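Local coordinates for solute-binding protein Csal_2479 (Chromohalobacter salexigens, PDB 4P1L) that binds D-glucuronate in vitro and is probably the periplasmic solute-binding component of a tripartite ATP-independent (TRAP) system that imports solutes into the cytoplasm, at residues Trp29-Pro34 and Leu67-Asp72; Asn86-Pro91 and Leu230-Cys235; Ala98-Ser103 and Met169-Tyr174; Phe141-Arg146 and Glu206-Ser211. All blocks are in the same frame, centred on the assembly; numbering follows the deposited sequence. Where two conformers were deposited one is given.

Interaction 1: residues Trp29-Pro34 and Leu67-Asp72. With BDP (beta-D-glucopyranuronic acid), chain C.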
# COMPACT_ATOMS: atom_id res chain seq x y z
N TRP A 29 -0.54 8.24 12.39
CA TRP A 29 -1.54 7.24 12.07
C TRP A 29 -0.90 6.03 11.40
O TRP A 29 -0.06 6.17 10.50
CB TRP A 29 -2.57 7.86 11.12
CG TRP A 29 -3.73 6.98 10.72
CD1 TRP A 29 -4.96 6.92 11.33
CD2 TRP A 29 -3.79 6.07 9.63
NE1 TRP A 29 -5.77 6.02 10.70
CE2 TRP A 29 -5.08 5.47 9.65
CE3 TRP A 29 -2.89 5.67 8.64
CZ2 TRP A 29 -5.48 4.52 8.72
CZ3 TRP A 29 -3.30 4.71 7.71
CH2 TRP A 29 -4.58 4.16 7.76
N ASN A 30 -1.30 4.85 11.84
CA ASN A 30 -0.95 3.59 11.19
C ASN A 30 -2.17 2.69 11.26
O ASN A 30 -2.82 2.62 12.30
CB ASN A 30 0.23 2.97 11.94
CG ASN A 30 0.63 1.63 11.43
OD1 ASN A 30 0.46 1.31 10.24
ND2 ASN A 30 1.26 0.85 12.30
N ILE A 31 -2.51 2.03 10.15
CA ILE A 31 -3.65 1.12 10.14
C ILE A 31 -3.32 -0.24 10.80
O ILE A 31 -4.23 -0.95 11.28
CB ILE A 31 -4.18 0.90 8.68
CG1 ILE A 31 -5.52 0.17 8.67
CG2 ILE A 31 -3.18 0.11 7.80
CD1 ILE A 31 -6.32 0.34 7.37
N HIS A 32 -2.03 -0.60 10.80
CA HIS A 32 -1.60 -1.95 11.21
C HIS A 32 -1.34 -2.02 12.73
O HIS A 32 -1.29 -0.98 13.40
CB HIS A 32 -0.31 -2.36 10.47
CG HIS A 32 -0.47 -2.43 8.98
ND1 HIS A 32 -1.10 -3.48 8.35
CD2 HIS A 32 -0.09 -1.57 7.99
CE1 HIS A 32 -1.11 -3.27 7.04
NE2 HIS A 32 -0.50 -2.12 6.80
N PRO A 33 -1.19 -3.24 13.26
CA PRO A 33 -0.79 -3.35 14.68
C PRO A 33 0.61 -2.79 14.91
O PRO A 33 1.41 -2.71 13.96
CB PRO A 33 -0.81 -4.86 14.92
CG PRO A 33 -1.68 -5.44 13.83
CD PRO A 33 -1.48 -4.55 12.64
N PRO A 34 0.94 -2.43 16.17
CA PRO A 34 2.26 -1.91 16.50
C PRO A 34 3.38 -2.86 16.07
O PRO A 34 4.43 -2.36 15.71
CB PRO A 34 2.24 -1.77 18.04
CG PRO A 34 0.79 -1.83 18.43
CD PRO A 34 0.03 -2.50 17.33
N LEU A 67 -7.44 6.09 15.19
CA LEU A 67 -7.88 7.44 14.85
C LEU A 67 -8.65 7.55 13.52
O LEU A 67 -8.90 8.67 13.05
CB LEU A 67 -6.70 8.42 14.86
CG LEU A 67 -5.98 8.53 16.21
CD1 LEU A 67 -4.76 9.47 16.12
CD2 LEU A 67 -6.94 8.99 17.32
N GLY A 68 -9.05 6.42 12.93
CA GLY A 68 -9.95 6.41 11.77
C GLY A 68 -9.49 5.51 10.64
O GLY A 68 -8.33 5.11 10.62
N ASP A 69 -10.38 5.16 9.70
CA ASP A 69 -9.98 4.32 8.54
C ASP A 69 -9.15 5.19 7.61
O ASP A 69 -9.08 6.41 7.79
CB ASP A 69 -11.18 3.68 7.80
CG ASP A 69 -10.78 2.73 6.58
OD1 ASP A 69 -9.70 2.05 6.55
OD2 ASP A 69 -11.59 2.65 5.61
N GLN A 70 -8.55 4.56 6.62
CA GLN A 70 -7.52 5.20 5.80
C GLN A 70 -7.97 6.47 5.08
O GLN A 70 -7.26 7.50 5.16
CB GLN A 70 -6.85 4.18 4.85
CG GLN A 70 -5.55 4.73 4.22
CD GLN A 70 -4.41 3.72 4.07
OE1 GLN A 70 -3.25 4.13 3.89
NE2 GLN A 70 -4.72 2.42 4.10
N PRO A 71 -9.11 6.43 4.37
CA PRO A 71 -9.59 7.66 3.71
C PRO A 71 -9.81 8.81 4.68
O PRO A 71 -9.40 9.93 4.38
CB PRO A 71 -10.90 7.22 3.05
CG PRO A 71 -10.72 5.73 2.83
CD PRO A 71 -9.97 5.27 4.06
N ASP A 72 -10.42 8.56 5.83
CA ASP A 72 -10.67 9.63 6.78
C ASP A 72 -9.36 10.18 7.35
O ASP A 72 -9.22 11.37 7.55
CB ASP A 72 -11.57 9.16 7.92
CG ASP A 72 -12.96 8.75 7.43
OD1 ASP A 72 -13.50 9.45 6.53
OD2 ASP A 72 -13.49 7.73 7.93
C1 BDP C . -2.21 -3.30 3.21
C2 BDP C . -1.78 -1.85 3.36
C3 BDP C . -2.75 -1.14 4.22
C4 BDP C . -4.09 -1.24 3.58
C5 BDP C . -4.50 -2.72 3.39
C6 BDP C . -5.85 -2.88 2.69
O2 BDP C . -0.50 -1.87 3.97
O3 BDP C . -2.34 0.33 4.20
O4 BDP C . -5.08 -0.57 4.38
O5 BDP C . -3.53 -3.37 2.63
O6A BDP C . -5.98 -3.89 1.92
O1 BDP C . -1.34 -3.97 2.36
O6B BDP C . -6.78 -2.09 2.95

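Interaction 2: residues Asn86-Pro91 and Leu230-Cys235. With BDP (beta-D-glucopyranuronic acid), chain C.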
# COMPACT_ATOMS: atom_id res chain seq x y z
N ASN A 86 1.56 6.89 7.89
CA ASN A 86 1.96 5.90 6.89
C ASN A 86 0.71 5.58 6.09
O ASN A 86 -0.23 4.98 6.61
CB ASN A 86 2.56 4.69 7.63
CG ASN A 86 2.65 3.43 6.80
OD1 ASN A 86 2.53 2.34 7.34
ND2 ASN A 86 2.88 3.55 5.49
N PHE A 87 0.66 6.06 4.85
CA PHE A 87 -0.45 5.74 3.97
C PHE A 87 -0.01 4.84 2.83
O PHE A 87 1.04 5.07 2.22
CB PHE A 87 -1.03 7.01 3.35
CG PHE A 87 -1.66 7.95 4.32
CD1 PHE A 87 -2.58 7.49 5.26
CD2 PHE A 87 -1.35 9.29 4.31
CE1 PHE A 87 -3.16 8.34 6.15
CE2 PHE A 87 -1.95 10.17 5.20
CZ PHE A 87 -2.86 9.68 6.13
N ASN A 88 -0.84 3.85 2.52
CA ASN A 88 -0.75 3.14 1.26
C ASN A 88 -1.18 4.07 0.10
O ASN A 88 -2.15 4.85 0.22
CB ASN A 88 -1.61 1.88 1.31
CG ASN A 88 -1.41 0.97 0.11
OD1 ASN A 88 -2.04 1.17 -0.94
ND2 ASN A 88 -0.55 -0.02 0.25
N MSE A 89 -0.44 4.00 -1.00
CA MSE A 89 -0.71 4.88 -2.14
C MSE A 89 -1.96 4.53 -2.93
O MSE A 89 -2.44 5.34 -3.72
CB MSE A 89 0.48 4.94 -3.09
CG MSE A 89 1.70 5.63 -2.52
SE MSE A 89 1.41 7.56 -2.09
CE MSE A 89 1.98 8.27 -3.82
N GLY A 90 -2.50 3.33 -2.72
CA GLY A 90 -3.76 2.94 -3.34
C GLY A 90 -4.92 3.88 -3.03
O GLY A 90 -5.54 4.44 -3.95
N PRO A 91 -5.25 4.04 -1.74
CA PRO A 91 -6.28 4.97 -1.31
C PRO A 91 -5.92 6.41 -1.58
O PRO A 91 -6.79 7.28 -1.46
CB PRO A 91 -6.36 4.75 0.20
CG PRO A 91 -5.76 3.46 0.44
CD PRO A 91 -4.76 3.23 -0.61
N LEU A 230 -0.42 -6.15 -7.92
CA LEU A 230 -0.18 -4.77 -7.48
C LEU A 230 1.05 -4.74 -6.59
O LEU A 230 1.23 -5.62 -5.75
CB LEU A 230 -1.37 -4.20 -6.70
CG LEU A 230 -2.62 -3.87 -7.49
CD1 LEU A 230 -3.80 -3.78 -6.55
CD2 LEU A 230 -2.43 -2.60 -8.33
N ILE A 231 1.89 -3.75 -6.82
CA ILE A 231 3.05 -3.50 -6.00
C ILE A 231 2.92 -2.01 -5.64
O ILE A 231 3.25 -1.11 -6.44
CB ILE A 231 4.34 -3.82 -6.76
CG1 ILE A 231 4.46 -5.34 -6.92
CG2 ILE A 231 5.52 -3.26 -6.03
CD1 ILE A 231 5.47 -5.76 -7.98
N LEU A 232 2.38 -1.76 -4.46
CA LEU A 232 2.00 -0.42 -4.06
C LEU A 232 3.05 0.15 -3.09
O LEU A 232 3.32 -0.43 -2.02
CB LEU A 232 0.62 -0.44 -3.42
CG LEU A 232 -0.54 -0.60 -4.43
CD1 LEU A 232 -1.85 -0.95 -3.71
CD2 LEU A 232 -0.69 0.70 -5.23
N PRO A 233 3.66 1.30 -3.45
CA PRO A 233 4.45 1.97 -2.43
C PRO A 233 3.55 2.48 -1.31
O PRO A 233 2.34 2.65 -1.52
CB PRO A 233 5.07 3.17 -3.19
CG PRO A 233 4.99 2.81 -4.61
CD PRO A 233 3.68 2.03 -4.73
N GLU A 234 4.13 2.74 -0.14
CA GLU A 234 3.47 3.50 0.91
C GLU A 234 4.37 4.67 1.32
O GLU A 234 5.59 4.58 1.24
CB GLU A 234 3.20 2.61 2.13
CG GLU A 234 2.56 1.28 1.77
CD GLU A 234 1.75 0.67 2.92
OE1 GLU A 234 1.96 1.08 4.10
OE2 GLU A 234 0.91 -0.22 2.63
N CYS A 235 3.77 5.80 1.72
CA CYS A 235 4.56 6.93 2.15
C CYS A 235 4.57 7.01 3.65
O CYS A 235 3.64 6.56 4.32
CB CYS A 235 4.04 8.25 1.58
SG CYS A 235 2.34 8.66 2.07
C1 BDP C . -2.21 -3.30 3.21
C2 BDP C . -1.78 -1.85 3.36
C3 BDP C . -2.75 -1.14 4.22
C4 BDP C . -4.09 -1.24 3.58
C5 BDP C . -4.50 -2.72 3.39
C6 BDP C . -5.85 -2.88 2.69
O2 BDP C . -0.50 -1.87 3.97
O3 BDP C . -2.34 0.33 4.20
O4 BDP C . -5.08 -0.57 4.38
O5 BDP C . -3.53 -3.37 2.63
O6A BDP C . -5.98 -3.89 1.92
O1 BDP C . -1.34 -3.97 2.36
O6B BDP C . -6.78 -2.09 2.95

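Interaction 3: residues Ala98-Ser103 and Met169-Tyr174. With BDP (beta-D-glucopyranuronic acid), chain C.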
# COMPACT_ATOMS: atom_id res chain seq x y z
N ALA A 98 -1.98 11.81 -9.88
CA ALA A 98 -0.74 11.13 -10.26
C ALA A 98 -0.53 9.83 -9.51
O ALA A 98 0.06 8.88 -10.04
CB ALA A 98 0.48 12.06 -10.04
N ALA A 99 -1.01 9.78 -8.26
CA ALA A 99 -0.87 8.58 -7.46
C ALA A 99 -1.59 7.39 -8.06
O ALA A 99 -1.19 6.25 -7.81
CB ALA A 99 -1.35 8.82 -6.00
N ASN A 100 -2.63 7.62 -8.87
CA ASN A 100 -3.33 6.50 -9.50
C ASN A 100 -2.44 5.67 -10.40
O ASN A 100 -2.72 4.49 -10.65
CB ASN A 100 -4.54 6.95 -10.31
CG ASN A 100 -5.76 7.14 -9.47
OD1 ASN A 100 -6.15 6.24 -8.74
ND2 ASN A 100 -6.35 8.33 -9.53
N VAL A 101 -1.36 6.26 -10.90
CA VAL A 101 -0.45 5.51 -11.77
C VAL A 101 0.07 4.27 -11.04
O VAL A 101 0.25 3.22 -11.65
CB VAL A 101 0.72 6.40 -12.23
CG1 VAL A 101 1.80 5.57 -12.93
CG2 VAL A 101 0.21 7.50 -13.16
N LEU A 102 0.29 4.40 -9.73
CA LEU A 102 0.84 3.32 -8.92
C LEU A 102 -0.14 2.18 -8.73
O LEU A 102 0.26 1.09 -8.33
CB LEU A 102 1.27 3.87 -7.55
CG LEU A 102 2.31 4.95 -7.62
CD1 LEU A 102 2.53 5.55 -6.20
CD2 LEU A 102 3.61 4.46 -8.24
N SER A 103 -1.41 2.43 -9.01
CA SER A 103 -2.45 1.41 -8.89
C SER A 103 -2.76 0.75 -10.22
O SER A 103 -3.67 -0.07 -10.30
CB SER A 103 -3.73 2.03 -8.32
OG SER A 103 -3.55 2.32 -6.95
N MSE A 169 -9.66 -2.43 -2.09
CA MSE A 169 -9.61 -1.12 -1.47
C MSE A 169 -10.45 -0.17 -2.33
O MSE A 169 -10.87 -0.53 -3.44
CB MSE A 169 -8.16 -0.65 -1.39
CG MSE A 169 -7.32 -1.48 -0.44
SE MSE A 169 -5.53 -0.75 -0.12
CE MSE A 169 -4.80 -1.05 -1.88
N ASN A 170 -10.66 1.04 -1.83
CA ASN A 170 -11.56 1.97 -2.51
C ASN A 170 -10.84 2.81 -3.55
O ASN A 170 -10.52 3.98 -3.32
CB ASN A 170 -12.35 2.86 -1.53
CG ASN A 170 -13.57 3.53 -2.20
OD1 ASN A 170 -14.12 3.01 -3.18
ND2 ASN A 170 -13.97 4.70 -1.67
N ASN A 171 -10.56 2.18 -4.68
CA ASN A 171 -10.05 2.82 -5.87
C ASN A 171 -10.72 2.10 -7.04
O ASN A 171 -10.67 0.87 -7.14
CB ASN A 171 -8.54 2.70 -5.92
CG ASN A 171 -7.93 3.48 -7.06
OD1 ASN A 171 -8.48 3.56 -8.16
ND2 ASN A 171 -6.77 4.07 -6.80
N ASP A 172 -11.39 2.86 -7.90
CA ASP A 172 -12.16 2.27 -8.99
C ASP A 172 -11.28 1.39 -9.88
O ASP A 172 -11.78 0.44 -10.50
CB ASP A 172 -12.78 3.37 -9.88
CG ASP A 172 -13.91 4.13 -9.20
OD1 ASP A 172 -14.33 3.73 -8.10
OD2 ASP A 172 -14.39 5.11 -9.81
N LEU A 173 -9.99 1.70 -9.97
CA LEU A 173 -9.08 0.89 -10.78
C LEU A 173 -9.08 -0.57 -10.36
O LEU A 173 -8.93 -1.46 -11.21
CB LEU A 173 -7.64 1.41 -10.72
CG LEU A 173 -7.34 2.64 -11.58
CD1 LEU A 173 -5.93 3.16 -11.36
CD2 LEU A 173 -7.54 2.32 -13.06
N TYR A 174 -9.23 -0.81 -9.06
CA TYR A 174 -9.25 -2.19 -8.52
C TYR A 174 -10.52 -2.96 -8.90
O TYR A 174 -10.48 -4.15 -9.08
CB TYR A 174 -9.09 -2.20 -6.99
CG TYR A 174 -7.88 -1.44 -6.49
CD1 TYR A 174 -6.73 -1.36 -7.26
CD2 TYR A 174 -7.91 -0.77 -5.28
CE1 TYR A 174 -5.61 -0.65 -6.81
CE2 TYR A 174 -6.83 -0.05 -4.83
CZ TYR A 174 -5.68 0.02 -5.59
OH TYR A 174 -4.58 0.73 -5.13
C1 BDP C . -2.21 -3.30 3.21
C2 BDP C . -1.78 -1.85 3.36
C3 BDP C . -2.75 -1.14 4.22
C4 BDP C . -4.09 -1.24 3.58
C5 BDP C . -4.50 -2.72 3.39
C6 BDP C . -5.85 -2.88 2.69
O2 BDP C . -0.50 -1.87 3.97
O3 BDP C . -2.34 0.33 4.20
O4 BDP C . -5.08 -0.57 4.38
O5 BDP C . -3.53 -3.37 2.63
O6A BDP C . -5.98 -3.89 1.92
O1 BDP C . -1.34 -3.97 2.36
O6B BDP C . -6.78 -2.09 2.95

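Interaction 4: residues Phe141-Arg146 and Glu206-Ser211. With BDP (beta-D-glucopyranuronic acid), chain C.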
# COMPACT_ATOMS: atom_id res chain seq x y z
N PHE A 141 7.86 3.45 2.23
CA PHE A 141 7.84 2.09 2.76
C PHE A 141 7.44 1.10 1.64
O PHE A 141 6.72 1.46 0.70
CB PHE A 141 6.80 1.96 3.89
CG PHE A 141 7.17 2.61 5.21
CD1 PHE A 141 8.34 3.31 5.38
CD2 PHE A 141 6.30 2.53 6.29
CE1 PHE A 141 8.64 3.92 6.60
CE2 PHE A 141 6.60 3.12 7.51
CZ PHE A 141 7.78 3.82 7.65
N GLY A 142 7.88 -0.15 1.77
CA GLY A 142 7.42 -1.21 0.90
C GLY A 142 6.19 -1.95 1.39
O GLY A 142 5.91 -1.98 2.60
N SER A 143 5.42 -2.54 0.48
CA SER A 143 4.33 -3.42 0.89
C SER A 143 4.27 -4.68 -0.00
O SER A 143 3.21 -5.25 -0.19
CB SER A 143 2.98 -2.69 0.96
OG SER A 143 2.43 -2.40 -0.34
N GLY A 144 5.41 -5.09 -0.55
CA GLY A 144 5.48 -6.32 -1.33
C GLY A 144 4.56 -6.29 -2.54
O GLY A 144 4.21 -5.22 -3.08
N ALA A 145 4.17 -7.48 -2.95
CA ALA A 145 3.16 -7.66 -3.98
C ALA A 145 1.87 -8.23 -3.38
O ALA A 145 1.89 -9.09 -2.49
CB ALA A 145 3.70 -8.58 -5.05
N ARG A 146 0.75 -7.73 -3.87
CA ARG A 146 -0.57 -8.22 -3.46
C ARG A 146 -1.06 -9.34 -4.38
O ARG A 146 -0.99 -9.23 -5.62
CB ARG A 146 -1.61 -7.10 -3.47
CG ARG A 146 -1.19 -5.87 -2.61
CD ARG A 146 -2.10 -4.69 -2.79
NE ARG A 146 -3.47 -4.88 -2.30
CZ ARG A 146 -3.95 -4.44 -1.14
NH1 ARG A 146 -3.17 -3.79 -0.29
NH2 ARG A 146 -5.21 -4.67 -0.81
N GLU A 206 -7.44 -9.52 -1.60
CA GLU A 206 -6.10 -9.61 -2.13
C GLU A 206 -5.15 -8.76 -1.31
O GLU A 206 -5.49 -7.67 -0.84
CB GLU A 206 -6.09 -9.24 -3.63
CG GLU A 206 -6.86 -7.99 -3.99
CD GLU A 206 -6.12 -6.68 -3.67
OE1 GLU A 206 -4.97 -6.50 -4.12
OE2 GLU A 206 -6.71 -5.81 -2.99
N ASN A 207 -3.93 -9.27 -1.10
CA ASN A 207 -2.97 -8.57 -0.26
C ASN A 207 -1.64 -9.31 -0.25
O ASN A 207 -1.51 -10.41 -0.81
CB ASN A 207 -3.50 -8.39 1.18
CG ASN A 207 -3.25 -7.01 1.70
OD1 ASN A 207 -2.11 -6.48 1.61
ND2 ASN A 207 -4.30 -6.36 2.18
N ASN A 208 -0.67 -8.69 0.41
CA ASN A 208 0.63 -9.28 0.64
C ASN A 208 0.57 -10.27 1.79
O ASN A 208 -0.45 -10.36 2.48
CB ASN A 208 1.65 -8.18 0.93
CG ASN A 208 1.18 -7.24 2.04
OD1 ASN A 208 0.75 -7.67 3.11
ND2 ASN A 208 1.26 -5.94 1.77
N TYR A 209 1.64 -11.04 1.98
CA TYR A 209 1.65 -12.06 3.02
C TYR A 209 1.43 -11.48 4.44
O TYR A 209 0.58 -11.97 5.21
CB TYR A 209 2.93 -12.87 2.94
CG TYR A 209 2.97 -13.96 1.89
CD1 TYR A 209 2.05 -14.99 1.87
CD2 TYR A 209 3.99 -13.98 0.94
CE1 TYR A 209 2.12 -16.01 0.89
CE2 TYR A 209 4.07 -14.99 -0.03
CZ TYR A 209 3.14 -16.00 -0.04
OH TYR A 209 3.23 -17.00 -1.00
N PRO A 210 2.16 -10.41 4.79
CA PRO A 210 1.98 -9.95 6.16
C PRO A 210 0.58 -9.48 6.48
O PRO A 210 0.14 -9.70 7.60
CB PRO A 210 3.02 -8.85 6.33
CG PRO A 210 4.07 -9.20 5.32
CD PRO A 210 3.30 -9.74 4.14
N SER A 211 -0.14 -8.92 5.51
CA SER A 211 -1.51 -8.49 5.77
C SER A 211 -2.45 -9.67 5.84
O SER A 211 -3.27 -9.77 6.77
CB SER A 211 -1.96 -7.51 4.70
OG SER A 211 -1.36 -6.23 4.89
C1 BDP C . -2.21 -3.30 3.21
C2 BDP C . -1.78 -1.85 3.36
C3 BDP C . -2.75 -1.14 4.22
C4 BDP C . -4.09 -1.24 3.58
C5 BDP C . -4.50 -2.72 3.39
C6 BDP C . -5.85 -2.88 2.69
O2 BDP C . -0.50 -1.87 3.97
O3 BDP C . -2.34 0.33 4.20
O4 BDP C . -5.08 -0.57 4.38
O5 BDP C . -3.53 -3.37 2.63
O6A BDP C . -5.98 -3.89 1.92
O1 BDP C . -1.34 -3.97 2.36
O6B BDP C . -6.78 -2.09 2.95

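Interaction 1: residues Trp29-Pro34 and Leu67-Asp72
The backbones of Trp29 and Leu67 come within 6.9 Å at their CA atoms, and those of Ile31 and Gln70 lie at a similar spacing, so the turn after strand 26-29 runs beside the loop leading into helix 70-78. Both lie at strand and helix ends that line the sugar pocket of this TRAP solute-binding protein. The indole of Trp29 carries the contact. A chi1 of -177° swings it out alongside its own carbonyl carbon, across to the 67-72 loop, and NE1 donates to Gly68 O at 2.7 Å, the oxygen lying in the ring plane. Beyond that bond the six-membered ring meets Gln70, CH2 lying 3.7 Å from CB, with the ring and amide planes 50° apart. The Gln70 amide is held at its other end, where OE1 accepts from the backbone N of Asn88; this fixes its rotation and turns NE2 to the glucuronate, with a hydrogen bond to O3 of 3.2 Å. Ile31 sets CD1 against the sugar, 3.4 Å from O4. An Asx turn, in which Asn30 OD1 accepts from His32 N, shapes the loop ahead of the imidazole. His32 NE2 donates to O2 of the glucuronate at 2.8 Å, the oxygen lying at the ring edge.

Interaction 2: residues Asn86-Pro91 and Leu230-Cys235
Asn88 and Glu234 face each other as a non-hydrogen-bonded antiparallel pair, their CA atoms 4.2 Å apart, and both side chains rise on the sugar side. Here the contact is tight and polar. Asn88 ND2 points almost straight at Glu234 OE2 (2.8 Å, 174°), the oxygen lying in the amide plane but the amide and carboxylate turned 87° apart. The same OE2 accepts from O2 of the glucuronate at 2.6 Å, while OE1 takes a bond from Asn86 ND2, whose amide is steadied by Asn38 ND2 donating to its OD1; neighbours thus grip both carboxylate oxygens. An alanine at Glu234 would probably leave the sugar O2 without this acceptor and the Asn86 and Asn88 ND2 groups without their carboxylate mate. Asn88 OD1 accepts from Gly90 N in an Asx turn. The opposite face is looser and apolar rather than open to solvent: Phe87 CB lies 4.0 Å from Cys235 SG, and Met89 CG 4.2 Å from Pro233 CB. Two backbone bonds between Phe87 and Cys235 join strands 84-88 and 234-239 within a mixed five-stranded sheet, with Asn88 and Glu234 directed into the glucuronate pocket of a family 7 TRAP solute-binding protein.

Interaction 3: residues Ala98-Ser103 and Met169-Tyr174
Two polar pairs join Asn100 and Ser103 to Asn171 and Tyr174. Ser103 OG and Tyr174 OH share a short hydrogen bond of 2.6 Å, while the serine CB rests 3.6 Å from ring atom CE1 of the tyrosine. Beside it, Asn171 ND2 donates to Asn100 OD1 at 3.0 Å. The donor approaches close to the line of the C=O bond, yet the two amides are steeply inclined, 77° between their planes. Leu173 packs alongside: its CD1 lies 3.5 Å from Asn100 O and rests on Ser103 CB.

What holds the asparagine in place is the start of helix 172-181. Asn171 is its N-cap, OD1 accepting from Leu173 N at 3.0 Å, which leaves ND2 to serve the neighbouring loop. That nitrogen also donates to the carbonyl of Gly90, so one amide ties the helix start to two separate parts of the chain. A leucine in place of Asn171 would probably leave Leu173 N without its cap and Asn100 OD1 without its donor. Asn100 and Ser103 are positioned in turn by the helically turned loop 98-103, where Ser103 N donates to Asn100 O.

Farther out, Phe307 of helix 301-310 packs on Asn100, and Ile303 of the same helix packs on Leu173. On the pocket side, Leu232 touches both Tyr174 and Met169. The side chain of the selenomethionine Met169, just ahead of the capped helix, bends at chi3 and brings SE to 3.5 Å from C6 of the glucuronate, against the carboxylate end of the sugar.

Interaction 4: residues Phe141-Arg146 and Glu206-Ser211
Arg146 and Glu206 form the charged part of this contact. The guanidinium is gripped side-on: NE donates to Glu206 OE1 and NH2 to OE2, both at 2.9 Å, with the acceptors close to the guanidinium plane and the carboxylate turned 36° from it. Glu206 reaches this position through a bend at chi2 (78°) that folds its chain back, and OE1 has a second partner in His229. The two-point grip fixes the rotation of the guanidinium and leaves NH1 and the other N-H of NH2 turned to the ligand.

Among the ligand bonds, Arg146 NH2 meets the sugar carboxylate oxygen O6A at 2.9 Å and NH1 the ring oxygen O5 at 3.0 Å. Asn207 lies over one face of the guanidinium and binds the sugar with both ends of its amide: OD1 accepts from O1 at 2.7 Å and ND2 donates to O5. Asn207 OD1 also accepts from the backbone N of Asn208, which limits rotation of the amide.

Uncharged bonds run from Asn208 to the backbone of the other segment. Asn208 ND2 donates to Ser143 O at 2.8 Å from above the carbonyl plane, and makes a weak bond to the sugar O1. Its OD1 accepts from Ser211 N, the N-cap bond of the next helix. A CA-H...O contact joins Asn208 CA to Ala145 O at 3.4 Å.

The contact lies where strand 204-207, an outer strand of its sheet, runs antiparallel to strand 146-150 and passes into helix 209-214, with Trp269 of helix 248-282 packed against Asn208 and Pro210.

In the fold
From the N terminus, interaction 1 closes first, tying the turn after strand 26-29 to the start of helix 70-78. Strand 84-88 follows and opens interaction 2, whose long loop closes only at strand 234-239. Interactions 3 and 4 both fall within that loop and cross each other, as 98-103, 141-146, 169-174 and 206-211 alternate along the chain. Interaction 3 joins the loop after strand 84-88 to helix 172-181; interaction 4 joins the link between strands 135-141 and 146-150 to strand 204-207. Interactions 1 and 2 meet through Gln70 and Asn88, and interactions 2 and 4 through Leu232 and Ser143. All four border the glucuronate.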